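Cyclopropane mycolic acid synthase MmaA2 (Mycobacterium tuberculosis, PDB 1TPY) catalyses the S-adenosyl-L-methionine-dependent conversion of a double bond into a cis cyclopropane ring on mycolic acids of the mycobacterial cell envelope. Local coordinates at residues Asn3-His8 and Gly122-Asn127; Arg146-Phe151 and Glu212-Lys217. One frame throughout, in Å; residues are numbered along the deposited sequence.

Contact 1 (Asn3-His8 and Gly122-Asn127); sequences NDLTPH and GWEQFN. With SAH (S-adenosyl-L-homocysteine), chain C.
Leu5 and Pro7 of the N-terminal segment lie against Glu124, whose carboxylate reads the adenine of S-adenosyl-L-homocysteine in the Rossmann-like methyltransferase fold. Residues 122-127 follow strand 116-120 and include a short 3-10 turn at 123-125, closed by Gln125 N to Gly122 O. Followed outward, Glu124 meets a neighbour at each step. Its CB meets Leu5 CD1 at 3.5 Å, the two side chains passing alongside and pointing opposite ways. Its CG packs on two neighbours, 3.3 Å from Leu5 O and 3.4 Å from Pro7 CG. A bend at the next torsion (chi2 -84°) turns the chain toward the adenine, carrying CD past the proline ring. At the tip the two oxygens divide the work. OE1 accepts a nearly straight hydrogen bond from SAH N6 (3.0 Å, 172°) while lying over one face of the Trp123 indole, toward its rim. OE2 takes a salt bridge from Arg146 and a hydrogen bond from a water that also accepts from His8 N, so the start of helix 9-16 is linked to the adenine-binding carboxylate. With both oxygens held, the carboxylate can turn little, and the nearby arginine would be expected to favour its anionic form. The backbone adds a second bond to the adenine: Trp123 N donates to SAH N1 with a more bent geometry (144°). N6 and N1 are thus recognised by consecutive residues, both established S-adenosyl-L-methionine-binding positions. Pro7 also borders Gly122, its CG resting 3.7 Å from Gly122 N.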
ATOM      1  N   ASN A   3     -20.829  -1.418  14.778  1.00 63.12           N
ATOM      2  CA  ASN A   3     -20.445  -0.307  15.690  1.00 63.83           C
ATOM      3  C   ASN A   3     -18.962  -0.446  15.996  1.00 64.57           C
ATOM      4  O   ASN A   3     -18.311  -1.405  15.566  1.00 65.84           O
ATOM      5  CB  ASN A   3     -21.240  -0.386  17.000  1.00 62.93           C
ATOM      6  CG  ASN A   3     -21.141   0.894  17.819  1.00 63.02           C
ATOM      7  OD1 ASN A   3     -20.141   1.618  17.733  1.00 62.65           O
ATOM      8  ND2 ASN A   3     -22.175   1.180  18.626  1.00 61.56           N
ATOM      9  N   ASP A   4     -18.440   0.516  16.748  1.00 64.34           N
ATOM     10  CA  ASP A   4     -17.032   0.536  17.138  1.00 62.91           C
ATOM     11  C   ASP A   4     -16.148   0.430  15.908  1.00 61.03           C
ATOM     12  O   ASP A   4     -16.623   0.540  14.771  1.00 62.24           O
ATOM     13  CB  ASP A   4     -16.719  -0.608  18.110  1.00 63.87           C
ATOM     14  CG  ASP A   4     -15.339  -0.471  18.745  1.00 64.95           C
ATOM     15  OD1 ASP A   4     -15.086   0.551  19.433  1.00 64.63           O
ATOM     16  OD2 ASP A   4     -14.493  -1.385  18.558  1.00 65.79           O
ATOM     17  N   LEU A   5     -14.857   0.213  16.150  1.00 58.49           N
ATOM     18  CA  LEU A   5     -13.867   0.141  15.089  1.00 54.67           C
ATOM     19  C   LEU A   5     -14.147   1.199  14.036  1.00 51.03           C
ATOM     20  O   LEU A   5     -14.528   0.905  12.907  1.00 51.30           O
ATOM     21  CB  LEU A   5     -13.787  -1.269  14.469  1.00 55.41           C
ATOM     22  CG  LEU A   5     -14.988  -2.123  14.048  1.00 57.04           C
ATOM     23  CD1 LEU A   5     -15.723  -1.523  12.852  1.00 56.73           C
ATOM     24  CD2 LEU A   5     -14.461  -3.513  13.695  1.00 56.52           C
ATOM     25  N   THR A   6     -13.997   2.453  14.440  1.00 46.34           N
ATOM     26  CA  THR A   6     -14.177   3.547  13.514  1.00 42.19           C
ATOM     27  C   THR A   6     -12.765   3.852  13.021  1.00 38.72           C
ATOM     28  O   THR A   6     -11.819   3.933  13.811  1.00 37.50           O
ATOM     29  CB  THR A   6     -14.835   4.777  14.193  1.00 42.37           C
ATOM     30  OG1 THR A   6     -14.223   5.028  15.458  1.00 42.23           O
ATOM     31  CG2 THR A   6     -16.329   4.525  14.406  1.00 42.93           C
ATOM     32  N   PRO A   7     -12.597   3.969  11.694  1.00 36.22           N
ATOM     33  CA  PRO A   7     -11.321   4.249  11.030  1.00 34.21           C
ATOM     34  C   PRO A   7     -10.442   5.317  11.680  1.00 33.27           C
ATOM     35  O   PRO A   7     -10.938   6.283  12.267  1.00 32.80           O
ATOM     36  CB  PRO A   7     -11.757   4.636   9.622  1.00 34.93           C
ATOM     37  CG  PRO A   7     -12.931   3.740   9.399  1.00 35.24           C
ATOM     38  CD  PRO A   7     -13.685   3.866  10.705  1.00 34.87           C
ATOM     39  N   HIS A   8      -9.130   5.130  11.578  1.00 29.76           N
ATOM     40  CA  HIS A   8      -8.177   6.092  12.126  1.00 28.89           C
ATOM     41  C   HIS A   8      -7.920   7.163  11.064  1.00 28.76           C
ATOM     42  O   HIS A   8      -6.815   7.259  10.516  1.00 27.66           O
ATOM     43  CB  HIS A   8      -6.867   5.389  12.489  1.00 27.30           C
ATOM     44  CG  HIS A   8      -7.005   4.388  13.594  1.00 28.35           C
ATOM     45  ND1 HIS A   8      -6.595   3.077  13.469  1.00 26.64           N
ATOM     46  CD2 HIS A   8      -7.484   4.513  14.854  1.00 27.79           C
ATOM     47  CE1 HIS A   8      -6.812   2.440  14.606  1.00 26.45           C
ATOM     48  NE2 HIS A   8      -7.350   3.290  15.463  1.00 26.67           N
ATOM     49  N   GLY A 122     -13.227   3.378   5.761  1.00 26.28           N
ATOM     50  CA  GLY A 122     -12.289   2.298   5.979  1.00 25.32           C
ATOM     51  C   GLY A 122     -12.965   0.982   5.662  1.00 25.91           C
ATOM     52  O   GLY A 122     -14.170   0.947   5.406  1.00 26.95           O
ATOM     53  N   TRP A 123     -12.201  -0.100   5.651  1.00 24.32           N
ATOM     54  CA  TRP A 123     -12.794  -1.401   5.393  1.00 24.23           C
ATOM     55  C   TRP A 123     -13.754  -1.676   6.543  1.00 24.70           C
ATOM     56  O   TRP A 123     -14.794  -2.305   6.357  1.00 26.46           O
ATOM     57  CB  TRP A 123     -11.726  -2.504   5.358  1.00 21.96           C
ATOM     58  CG  TRP A 123     -10.831  -2.514   6.561  1.00 21.79           C
ATOM     59  CD1 TRP A 123      -9.649  -1.850   6.706  1.00 21.50           C
ATOM     60  CD2 TRP A 123     -11.075  -3.174   7.810  1.00 22.12           C
ATOM     61  NE1 TRP A 123      -9.141  -2.052   7.968  1.00 22.60           N
ATOM     62  CE2 TRP A 123      -9.996  -2.862   8.665  1.00 22.06           C
ATOM     63  CE3 TRP A 123     -12.100  -3.998   8.290  1.00 21.47           C
ATOM     64  CZ2 TRP A 123      -9.914  -3.345   9.974  1.00 23.25           C
ATOM     65  CZ3 TRP A 123     -12.018  -4.479   9.591  1.00 20.35           C
ATOM     66  CH2 TRP A 123     -10.935  -4.150  10.416  1.00 21.84           C
ATOM     67  N   GLU A 124     -13.410  -1.193   7.733  1.00 24.24           N
ATOM     68  CA  GLU A 124     -14.266  -1.437   8.882  1.00 26.91           C
ATOM     69  C   GLU A 124     -15.691  -0.905   8.698  1.00 25.16           C
ATOM     70  O   GLU A 124     -16.610  -1.322   9.394  1.00 24.82           O
ATOM     71  CB  GLU A 124     -13.628  -0.893  10.180  1.00 28.21           C
ATOM     72  CG  GLU A 124     -12.862   0.420  10.104  1.00 31.90           C
ATOM     73  CD  GLU A 124     -11.406   0.273   9.650  1.00 31.04           C
ATOM     74  OE1 GLU A 124     -11.166   0.122   8.434  1.00 31.61           O
ATOM     75  OE2 GLU A 124     -10.499   0.316  10.511  1.00 28.76           O
ATOM     76  N   GLN A 125     -15.875  -0.014   7.732  1.00 25.51           N
ATOM     77  CA  GLN A 125     -17.188   0.559   7.456  1.00 25.24           C
ATOM     78  C   GLN A 125     -17.801  -0.019   6.184  1.00 25.13           C
ATOM     79  O   GLN A 125     -18.896   0.373   5.785  1.00 25.79           O
ATOM     80  CB  GLN A 125     -17.078   2.079   7.315  1.00 25.07           C
ATOM     81  CG  GLN A 125     -16.713   2.808   8.601  1.00 26.52           C
ATOM     82  CD  GLN A 125     -16.329   4.257   8.357  1.00 26.15           C
ATOM     83  OE1 GLN A 125     -16.660   5.138   9.148  1.00 31.13           O
ATOM     84  NE2 GLN A 125     -15.614   4.508   7.268  1.00 22.92           N
ATOM     85  N   PHE A 126     -17.096  -0.953   5.558  1.00 24.32           N
ATOM     86  CA  PHE A 126     -17.565  -1.570   4.321  1.00 25.80           C
ATOM     87  C   PHE A 126     -18.042  -3.006   4.561  1.00 26.63           C
ATOM     88  O   PHE A 126     -17.330  -3.804   5.172  1.00 25.60           O
ATOM     89  CB  PHE A 126     -16.430  -1.569   3.301  1.00 25.01           C
ATOM     90  CG  PHE A 126     -16.880  -1.802   1.895  1.00 25.63           C
ATOM     91  CD1 PHE A 126     -17.490  -0.784   1.171  1.00 24.00           C
ATOM     92  CD2 PHE A 126     -16.697  -3.043   1.292  1.00 22.55           C
ATOM     93  CE1 PHE A 126     -17.910  -0.998  -0.140  1.00 24.63           C
ATOM     94  CE2 PHE A 126     -17.114  -3.269  -0.011  1.00 24.24           C
ATOM     95  CZ  PHE A 126     -17.722  -2.242  -0.731  1.00 24.31           C
ATOM     96  N   ASN A 127     -19.240  -3.332   4.076  1.00 27.40           N
ATOM     97  CA  ASN A 127     -19.804  -4.670   4.254  1.00 27.19           C
ATOM     98  C   ASN A 127     -20.467  -5.226   3.000  1.00 27.04           C
ATOM     99  O   ASN A 127     -21.202  -6.208   3.069  1.00 26.71           O
ATOM    100  CB  ASN A 127     -20.833  -4.670   5.391  1.00 25.88           C
ATOM    101  CG  ASN A 127     -20.214  -4.349   6.733  1.00 25.68           C
ATOM    102  OD1 ASN A 127     -20.111  -3.186   7.129  1.00 27.60           O
ATOM    103  ND2 ASN A 127     -19.780  -5.381   7.436  1.00 26.80           N
TER
HETATM  104  N   SAH C1900      -2.902   1.124  -2.556  1.00 15.42           N
HETATM  105  CA  SAH C1900      -2.348   2.390  -3.037  1.00 19.65           C
HETATM  106  CB  SAH C1900      -2.147   3.406  -1.884  1.00 17.13           C
HETATM  107  CG  SAH C1900      -1.275   2.985  -0.701  1.00 18.06           C
HETATM  108  SD  SAH C1900      -1.115   4.275   0.564  1.00 24.06           S
HETATM  109  C   SAH C1900      -1.020   2.163  -3.761  1.00 19.58           C
HETATM  110  O   SAH C1900      -0.508   1.030  -3.706  1.00 20.69           O
HETATM  111  OXT SAH C1900      -0.498   3.121  -4.363  1.00 23.01           O
HETATM  112  C5' SAH C1900      -2.090   3.594   1.932  1.00 22.87           C
HETATM  113  C4' SAH C1900      -3.587   3.608   1.590  1.00 23.44           C
HETATM  114  O4' SAH C1900      -4.375   2.771   2.471  1.00 25.51           O
HETATM  115  C3' SAH C1900      -4.213   5.000   1.656  1.00 24.00           C
HETATM  116  O3' SAH C1900      -5.090   5.172   0.528  1.00 22.97           O
HETATM  117  C2' SAH C1900      -4.968   4.984   2.954  1.00 24.91           C
HETATM  118  O2' SAH C1900      -6.019   5.966   2.969  1.00 21.62           O
HETATM  119  C1' SAH C1900      -5.449   3.570   2.989  1.00 24.29           C
HETATM  120  N9  SAH C1900      -5.885   3.074   4.360  1.00 24.45           N
HETATM  121  C8  SAH C1900      -5.244   3.054   5.558  1.00 22.76           C
HETATM  122  N7  SAH C1900      -5.895   2.550   6.556  1.00 24.00           N
HETATM  123  C5  SAH C1900      -7.110   2.191   5.963  1.00 23.44           C
HETATM  124  C6  SAH C1900      -8.299   1.585   6.453  1.00 22.51           C
HETATM  125  N6  SAH C1900      -8.451   1.223   7.724  1.00 23.08           N
HETATM  126  N1  SAH C1900      -9.328   1.371   5.565  1.00 24.24           N
HETATM  127  C2  SAH C1900      -9.183   1.737   4.270  1.00 24.75           C
HETATM  128  N3  SAH C1900      -8.116   2.314   3.695  1.00 23.42           N
HETATM  129  C4  SAH C1900      -7.105   2.512   4.615  1.00 23.47           C
HETATM  130  O   HOH W   1      -8.463   2.414  10.632  1.00 26.62           O

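Contact 2 (Arg146-Phe151 and Glu212-Lys217); sequences RHADFF and EEQSAK
Phe151 and Ser215 meet where two helices of the alpha/beta methyltransferase fold pack on the same region of the sheet. The segments 147-151 and 212-217 run in broadly the same direction, with axes 8.9 Å apart at closest approach and crossing at -45°. Phe151 sends its ring across to the second helix. Ser215 CB sits over the middle of one ring face, 3.8 Å from the centroid of the Phe151 ring and 13° off the ring normal, a CH-pi contact; the opposite face is covered by CD2 of the adjacent Phe150. The ring is therefore sandwiched between its own helix and the partner helix. Ser215 presents carbon rather than oxygen here because OG is placed between the backbone N and the carbonyl carbon (chi1 66°), where it hydrogen-bonds Val211 O, one turn earlier. Gln214 flanks the same ring obliquely, its CB 3.9 Å from Phe151 CE1, and the two side chains cross at about a right angle. Its chain then bends beyond CB, bringing the amide nitrogen over Ala148, with the amide plane only modestly tilted from the phenyl plane. Beyond the pair, Phe151 reaches Leu164 and Leu166 of strand 163-171 and Leu285 of strand 278-286, which places this ring between the helices and the sheet. A looser contact joins the buried His147 to Gln214, CB to CG at 4.2 Å. At the exposed Ala148, the amide nitrogen NE2 of Gln214 rests 3.7 Å from Ala148 CB.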
ATOM      1  N   ARG A 146      -6.382  -4.755  14.955  1.00 30.92           N
ATOM      2  CA  ARG A 146      -7.498  -4.916  14.029  1.00 30.04           C
ATOM      3  C   ARG A 146      -7.262  -5.935  12.918  1.00 28.90           C
ATOM      4  O   ARG A 146      -8.133  -6.139  12.073  1.00 30.11           O
ATOM      5  CB  ARG A 146      -7.863  -3.568  13.403  1.00 31.25           C
ATOM      6  CG  ARG A 146      -8.425  -2.576  14.402  1.00 31.20           C
ATOM      7  CD  ARG A 146      -8.852  -1.287  13.739  1.00 30.06           C
ATOM      8  NE  ARG A 146      -9.431  -0.370  14.715  1.00 30.53           N
ATOM      9  CZ  ARG A 146      -9.974   0.799  14.412  1.00 31.12           C
ATOM     10  NH1 ARG A 146     -10.018   1.204  13.150  1.00 32.30           N
ATOM     11  NH2 ARG A 146     -10.475   1.564  15.374  1.00 30.62           N
ATOM     12  N   HIS A 147      -6.097  -6.575  12.911  1.00 27.46           N
ATOM     13  CA  HIS A 147      -5.792  -7.569  11.883  1.00 26.01           C
ATOM     14  C   HIS A 147      -6.876  -8.641  11.805  1.00 26.81           C
ATOM     15  O   HIS A 147      -7.411  -8.917  10.725  1.00 27.40           O
ATOM     16  CB  HIS A 147      -4.448  -8.240  12.164  1.00 25.22           C
ATOM     17  CG  HIS A 147      -3.262  -7.364  11.912  1.00 23.45           C
ATOM     18  ND1 HIS A 147      -3.373  -6.028  11.588  1.00 25.87           N
ATOM     19  CD2 HIS A 147      -1.935  -7.629  11.964  1.00 22.44           C
ATOM     20  CE1 HIS A 147      -2.166  -5.507  11.452  1.00 23.02           C
ATOM     21  NE2 HIS A 147      -1.276  -6.458  11.677  1.00 26.85           N
ATOM     22  N   ALA A 148      -7.188  -9.248  12.950  1.00 26.17           N
ATOM     23  CA  ALA A 148      -8.207 -10.296  13.025  1.00 26.59           C
ATOM     24  C   ALA A 148      -9.528  -9.842  12.414  1.00 26.65           C
ATOM     25  O   ALA A 148     -10.107 -10.533  11.571  1.00 27.52           O
ATOM     26  CB  ALA A 148      -8.422 -10.718  14.483  1.00 25.39           C
ATOM     27  N   ASP A 149     -10.011  -8.679  12.840  1.00 26.24           N
ATOM     28  CA  ASP A 149     -11.260  -8.154  12.305  1.00 27.11           C
ATOM     29  C   ASP A 149     -11.137  -7.876  10.809  1.00 26.41           C
ATOM     30  O   ASP A 149     -12.092  -8.092  10.056  1.00 25.26           O
ATOM     31  CB  ASP A 149     -11.676  -6.880  13.046  1.00 27.73           C
ATOM     32  CG  ASP A 149     -12.337  -7.172  14.374  1.00 31.92           C
ATOM     33  OD1 ASP A 149     -12.385  -8.358  14.763  1.00 34.78           O
ATOM     34  OD2 ASP A 149     -12.811  -6.224  15.035  1.00 33.58           O
ATOM     35  N   PHE A 150      -9.972  -7.407  10.368  1.00 24.84           N
ATOM     36  CA  PHE A 150      -9.792  -7.136   8.941  1.00 25.13           C
ATOM     37  C   PHE A 150     -10.035  -8.386   8.104  1.00 24.65           C
ATOM     38  O   PHE A 150     -10.840  -8.372   7.178  1.00 25.23           O
ATOM     39  CB  PHE A 150      -8.386  -6.623   8.626  1.00 25.12           C
ATOM     40  CG  PHE A 150      -8.055  -6.657   7.151  1.00 27.38           C
ATOM     41  CD1 PHE A 150      -8.693  -5.798   6.259  1.00 27.39           C
ATOM     42  CD2 PHE A 150      -7.156  -7.594   6.647  1.00 26.39           C
ATOM     43  CE1 PHE A 150      -8.446  -5.871   4.890  1.00 28.21           C
ATOM     44  CE2 PHE A 150      -6.902  -7.678   5.282  1.00 27.51           C
ATOM     45  CZ  PHE A 150      -7.546  -6.818   4.399  1.00 29.90           C
ATOM     46  N   PHE A 151      -9.321  -9.461   8.424  1.00 23.87           N
ATOM     47  CA  PHE A 151      -9.465 -10.705   7.683  1.00 25.82           C
ATOM     48  C   PHE A 151     -10.876 -11.276   7.779  1.00 25.40           C
ATOM     49  O   PHE A 151     -11.399 -11.807   6.803  1.00 27.15           O
ATOM     50  CB  PHE A 151      -8.441 -11.739   8.166  1.00 24.13           C
ATOM     51  CG  PHE A 151      -7.025 -11.399   7.794  1.00 24.17           C
ATOM     52  CD1 PHE A 151      -6.078 -11.111   8.775  1.00 23.04           C
ATOM     53  CD2 PHE A 151      -6.637 -11.353   6.457  1.00 21.74           C
ATOM     54  CE1 PHE A 151      -4.771 -10.783   8.429  1.00 22.39           C
ATOM     55  CE2 PHE A 151      -5.332 -11.024   6.104  1.00 21.49           C
ATOM     56  CZ  PHE A 151      -4.397 -10.739   7.091  1.00 20.15           C
ATOM     57  N   GLU A 212       0.219 -14.660   8.299  1.00 24.39           N
ATOM     58  CA  GLU A 212      -0.101 -16.074   8.090  1.00 27.12           C
ATOM     59  C   GLU A 212      -1.057 -16.607   9.148  1.00 25.80           C
ATOM     60  O   GLU A 212      -2.107 -17.154   8.830  1.00 26.49           O
ATOM     61  CB  GLU A 212       1.168 -16.933   8.115  1.00 25.16           C
ATOM     62  CG  GLU A 212       2.222 -16.532   7.102  1.00 28.77           C
ATOM     63  CD  GLU A 212       3.458 -17.414   7.185  1.00 32.65           C
ATOM     64  OE1 GLU A 212       3.978 -17.620   8.308  1.00 33.04           O
ATOM     65  OE2 GLU A 212       3.913 -17.895   6.132  1.00 32.81           O
ATOM     66  N   GLU A 213      -0.674 -16.452  10.409  1.00 26.09           N
ATOM     67  CA  GLU A 213      -1.474 -16.935  11.517  1.00 27.31           C
ATOM     68  C   GLU A 213      -2.869 -16.323  11.592  1.00 26.78           C
ATOM     69  O   GLU A 213      -3.854 -17.048  11.703  1.00 26.23           O
ATOM     70  CB  GLU A 213      -0.728 -16.695  12.830  1.00 27.58           C
ATOM     71  CG  GLU A 213       0.581 -17.464  12.924  1.00 28.05           C
ATOM     72  CD  GLU A 213       1.303 -17.212  14.228  1.00 28.50           C
ATOM     73  OE1 GLU A 213       0.769 -16.455  15.068  1.00 27.62           O
ATOM     74  OE2 GLU A 213       2.401 -17.768  14.416  1.00 27.07           O
ATOM     75  N   GLN A 214      -2.951 -14.998  11.533  1.00 27.88           N
ATOM     76  CA  GLN A 214      -4.237 -14.309  11.605  1.00 29.81           C
ATOM     77  C   GLN A 214      -5.146 -14.649  10.431  1.00 30.25           C
ATOM     78  O   GLN A 214      -6.341 -14.867  10.609  1.00 31.24           O
ATOM     79  CB  GLN A 214      -4.030 -12.797  11.653  1.00 32.10           C
ATOM     80  CG  GLN A 214      -3.418 -12.275  12.948  1.00 36.64           C
ATOM     81  CD  GLN A 214      -4.374 -12.336  14.134  1.00 39.78           C
ATOM     82  OE1 GLN A 214      -4.088 -11.786  15.196  1.00 40.97           O
ATOM     83  NE2 GLN A 214      -5.515 -13.006  13.957  1.00 39.70           N
ATOM     84  N   SER A 215      -4.583 -14.704   9.230  1.00 29.85           N
ATOM     85  CA  SER A 215      -5.388 -15.012   8.058  1.00 29.50           C
ATOM     86  C   SER A 215      -5.789 -16.481   8.043  1.00 29.44           C
ATOM     87  O   SER A 215      -6.818 -16.840   7.473  1.00 28.28           O
ATOM     88  CB  SER A 215      -4.630 -14.663   6.772  1.00 29.27           C
ATOM     89  OG  SER A 215      -3.494 -15.488   6.597  1.00 29.48           O
ATOM     90  N   ALA A 216      -4.978 -17.331   8.666  1.00 28.98           N
ATOM     91  CA  ALA A 216      -5.290 -18.758   8.708  1.00 29.84           C
ATOM     92  C   ALA A 216      -6.439 -19.005   9.676  1.00 29.79           C
ATOM     93  O   ALA A 216      -7.286 -19.862   9.440  1.00 29.15           O
ATOM     94  CB  ALA A 216      -4.069 -19.563   9.137  1.00 29.33           C
ATOM     95  N   LYS A 217      -6.456 -18.245  10.766  1.00 30.80           N
ATOM     96  CA  LYS A 217      -7.501 -18.374  11.773  1.00 32.81           C
ATOM     97  C   LYS A 217      -8.861 -18.065  11.166  1.00 33.75           C
ATOM     98  O   LYS A 217      -9.859 -18.711  11.495  1.00 34.89           O
ATOM     99  CB  LYS A 217      -7.223 -17.435  12.952  1.00 33.48           C
ATOM    100  CG  LYS A 217      -6.007 -17.845  13.775  1.00 36.70           C
ATOM    101  CD  LYS A 217      -5.754 -16.897  14.933  1.00 37.81           C
ATOM    102  CE  LYS A 217      -4.514 -17.320  15.717  1.00 39.30           C
ATOM    103  NZ  LYS A 217      -4.091 -16.293  16.712  1.00 38.50           N
TER

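From the N terminus, residues 3-8 lead into helix 9-16, and contact 1 closes a loop when the chain returns at 122-127, having built strands 67-71, 89-94 and 116-120. Only after that does contact 2 open at 146-151, closing at 212-217 beyond strand 163-171; the two loops follow in series, neither nesting nor crossing. Contact 1 ties the N-terminal segment to the cofactor end of the sheet, contact 2 joins helix 147-157 to helix 208-218. They touch directly through Arg146, whose NH2 probably hydrogen-bonds Thr6 O, through Leu5 packing on Asp149, and through Trp123, which meets Phe150 edge-to-face.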